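Local coordinates for RimK domain protein ATP-grasp (Sphaerobacter thermophilus, PDB 5I47) that probably binds ATP and a metal ion and may act as a RimK-type ATP-grasp ligase, at residues D12-R15 with V16-L20. Residues are numbered along the deposited sequence; the frame is centred on the assembly and turned at random.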
ATOM      1  N   ASP B  12       5.843 -19.720  -7.589  1.00 43.84           N
ATOM      2  CA  ASP B  12       5.096 -20.830  -7.023  1.00 48.00           C
ATOM      3  C   ASP B  12       5.363 -22.146  -7.734  1.00 50.48           C
ATOM      4  O   ASP B  12       5.192 -23.207  -7.125  1.00 53.64           O
ATOM      5  CB  ASP B  12       3.599 -20.513  -7.041  1.00 53.88           C
ATOM      6  CG  ASP B  12       3.260 -19.296  -6.201  1.00 58.25           C
ATOM      7  OD1 ASP B  12       2.465 -18.451  -6.663  1.00 59.05           O
ATOM      8  OD2 ASP B  12       3.798 -19.183  -5.076  1.00 61.05           O
ATOM      9  N   ARG B  13       5.795 -22.102  -8.992  1.00 53.55           N
ATOM     10  CA  ARG B  13       6.146 -23.298  -9.744  1.00 56.92           C
ATOM     11  C   ARG B  13       6.952 -22.891 -10.969  1.00 59.49           C
ATOM     12  O   ARG B  13       6.752 -21.807 -11.527  1.00 60.03           O
ATOM     13  CB  ARG B  13       4.901 -24.092 -10.159  1.00 57.08           C
ATOM     14  CG  ARG B  13       3.896 -23.308 -10.982  1.00 56.20           C
ATOM     15  CD  ARG B  13       2.661 -24.145 -11.258  1.00 57.95           C
ATOM     16  NE  ARG B  13       2.150 -23.910 -12.601  1.00 59.61           N
ATOM     17  CZ  ARG B  13       2.622 -24.507 -13.690  1.00 64.66           C
ATOM     18  NH1 ARG B  13       3.620 -25.379 -13.599  1.00 62.13           N
ATOM     19  NH2 ARG B  13       2.102 -24.231 -14.873  1.00 69.37           N
ATOM     20  N   LEU B  14       7.866 -23.770 -11.374  1.00 57.32           N
ATOM     21  CA  LEU B  14       8.746 -23.498 -12.505  1.00 51.94           C
ATOM     22  C   LEU B  14       7.981 -23.664 -13.812  1.00 52.47           C
ATOM     23  O   LEU B  14       7.428 -24.734 -14.085  1.00 59.67           O
ATOM     24  CB  LEU B  14       9.957 -24.427 -12.472  1.00 45.81           C
ATOM     25  CG  LEU B  14      10.843 -24.356 -11.227  1.00 45.27           C
ATOM     26  CD1 LEU B  14      12.001 -25.331 -11.336  1.00 44.58           C
ATOM     27  CD2 LEU B  14      11.357 -22.941 -11.007  1.00 48.59           C
ATOM     28  N   ARG B  15       7.948 -22.605 -14.618  1.00 48.70           N
ATOM     29  CA  ARG B  15       7.420 -22.647 -15.968  1.00 47.74           C
ATOM     30  C   ARG B  15       8.575 -22.466 -16.954  1.00 45.24           C
ATOM     31  O   ARG B  15       9.752 -22.579 -16.576  1.00 43.72           O
ATOM     32  CB  ARG B  15       6.331 -21.586 -16.131  1.00 51.18           C
ATOM     33  CG  ARG B  15       5.090 -21.811 -15.289  1.00 58.16           C
ATOM     34  CD  ARG B  15       4.212 -20.571 -15.305  1.00 68.91           C
ATOM     35  NE  ARG B  15       4.992 -19.362 -15.036  1.00 78.73           N
ATOM     36  CZ  ARG B  15       5.258 -18.418 -15.938  1.00 78.39           C
ATOM     37  NH1 ARG B  15       4.799 -18.528 -17.176  1.00 79.62           N
ATOM     38  NH2 ARG B  15       5.981 -17.359 -15.596  1.00 73.08           N
ATOM     39  N   VAL B  16       8.239 -22.169 -18.212  1.00 48.42           N
ATOM     40  CA  VAL B  16       9.251 -22.075 -19.264  1.00 48.51           C
ATOM     41  C   VAL B  16      10.254 -20.971 -18.948  1.00 50.02           C
ATOM     42  O   VAL B  16      11.470 -21.162 -19.063  1.00 53.79           O
ATOM     43  CB  VAL B  16       8.582 -21.859 -20.633  1.00 50.04           C
ATOM     44  CG1 VAL B  16       9.597 -21.371 -21.652  1.00 49.42           C
ATOM     45  CG2 VAL B  16       7.939 -23.150 -21.116  1.00 55.03           C
ATOM     46  N   GLU B  17       9.761 -19.796 -18.548  1.00 49.44           N
ATOM     47  CA  GLU B  17      10.666 -18.694 -18.227  1.00 48.83           C
ATOM     48  C   GLU B  17      11.580 -19.050 -17.061  1.00 44.12           C
ATOM     49  O   GLU B  17      12.759 -18.677 -17.050  1.00 38.14           O
ATOM     50  CB  GLU B  17       9.868 -17.428 -17.916  1.00 48.80           C
ATOM     51  CG  GLU B  17       9.191 -16.793 -19.125  1.00 47.70           C
ATOM     52  CD  GLU B  17       7.803 -17.352 -19.383  1.00 47.56           C
ATOM     53  OE1 GLU B  17       7.423 -18.337 -18.708  1.00 48.01           O
ATOM     54  OE2 GLU B  17       7.092 -16.802 -20.253  1.00 43.64           O
ATOM     55  N   GLU B  18      11.061 -19.793 -16.080  1.00 45.27           N
ATOM     56  CA  GLU B  18      11.857 -20.122 -14.901  1.00 45.13           C
ATOM     57  C   GLU B  18      13.001 -21.074 -15.240  1.00 46.49           C
ATOM     58  O   GLU B  18      14.103 -20.942 -14.698  1.00 48.15           O
ATOM     59  CB  GLU B  18      10.965 -20.713 -13.810  1.00 45.73           C
ATOM     60  CG  GLU B  18      10.259 -19.671 -12.949  1.00 47.97           C
ATOM     61  CD  GLU B  18       9.216 -18.882 -13.717  1.00 56.03           C
ATOM     62  OE1 GLU B  18       8.293 -19.508 -14.281  1.00 58.70           O
ATOM     63  OE2 GLU B  18       9.324 -17.637 -13.769  1.00 58.95           O
ATOM     64  N   ARG B  19      12.770 -22.034 -16.136  1.00 47.33           N
ATOM     65  CA  ARG B  19      13.846 -22.959 -16.476  1.00 53.87           C
ATOM     66  C   ARG B  19      14.894 -22.316 -17.378  1.00 48.80           C
ATOM     67  O   ARG B  19      16.082 -22.636 -17.259  1.00 44.55           O
ATOM     68  CB  ARG B  19      13.277 -24.225 -17.126  1.00 63.72           C
ATOM     69  CG  ARG B  19      12.555 -24.005 -18.439  1.00 70.44           C
ATOM     70  CD  ARG B  19      11.668 -25.192 -18.767  1.00 77.47           C
ATOM     71  NE  ARG B  19      10.915 -25.620 -17.590  1.00 78.70           N
ATOM     72  CZ  ARG B  19       9.700 -26.155 -17.631  1.00 78.06           C
ATOM     73  NH1 ARG B  19       9.083 -26.321 -18.795  1.00 83.05           N
ATOM     74  NH2 ARG B  19       9.095 -26.515 -16.505  1.00 70.87           N
ATOM     75  N   LEU B  20      14.480 -21.414 -18.276  1.00 49.70           N
ATOM     76  CA  LEU B  20      15.444 -20.632 -19.043  1.00 49.62           C
ATOM     77  C   LEU B  20      16.373 -19.854 -18.122  1.00 52.53           C
ATOM     78  O   LEU B  20      17.582 -19.761 -18.374  1.00 54.52           O
ATOM     79  CB  LEU B  20      14.721 -19.671 -19.987  1.00 46.73           C
ATOM     80  CG  LEU B  20      13.911 -20.272 -21.131  1.00 47.46           C
ATOM     81  CD1 LEU B  20      13.225 -19.173 -21.933  1.00 46.83           C
ATOM     82  CD2 LEU B  20      14.811 -21.111 -22.021  1.00 47.97           C
TER
HETATM   83  O   HOH W   1       5.714 -17.667 -12.858  1.00 54.55           O
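Arg15 and Glu18 meet at the N-terminus of helix 16-27, where Arg15 sits at the N-cap and the carboxylate of the third helical residue folds back onto it, as in one half of a capping box. Arg15 N donates to Glu18 OE1 at 3.1 Å (N-H...O 150°), reaching the anti lone pair of that oxygen. The same OE1 lies 3.4 Å from Arg15 NE but well out of the guanidinium plane, a salt bridge of charges alone. Glu18 returns to the cap because its chain bends at chi2 (68°), which swings the carboxylate back toward the Arg15 amide. OE1 of this buried carboxylate faces Arg15, while OE2 has its salt bridge to Arg58. A salt bridge from Arg15 NH1 to Glu17 OE1 (3.0 Å) adds a second glutamate, its carboxylate plane tilted 37° to the guanidinium, and makes a three-residue salt-bridge network. A water accepts from Arg15 NH2 at 2.8 Å. The contact forms the loop-to-helix turn that follows strand 6-10, the first strand in sequence and an inner one of the parallel, Rossmann-like sheet in the LysX preATP-grasp domain. Val16 and Leu20 touch helix 258-262 through Arg258 and Ser261. At the turn the backbone starts the helix, Arg19 N donating to Arg15 O at 3.1 Å. The Arg19 guanidinium folds back above that carbonyl, with Arg15 O 3.3 Å over one of its faces, near the rim. A leucine in place of Glu18 would probably strip the Arg15 amide of its acceptor and leave Arg58 without this buried counter-charge. Leu14 CD2 rests on the aliphatic base of the Glu18 side chain, 3.6 Å from its CB.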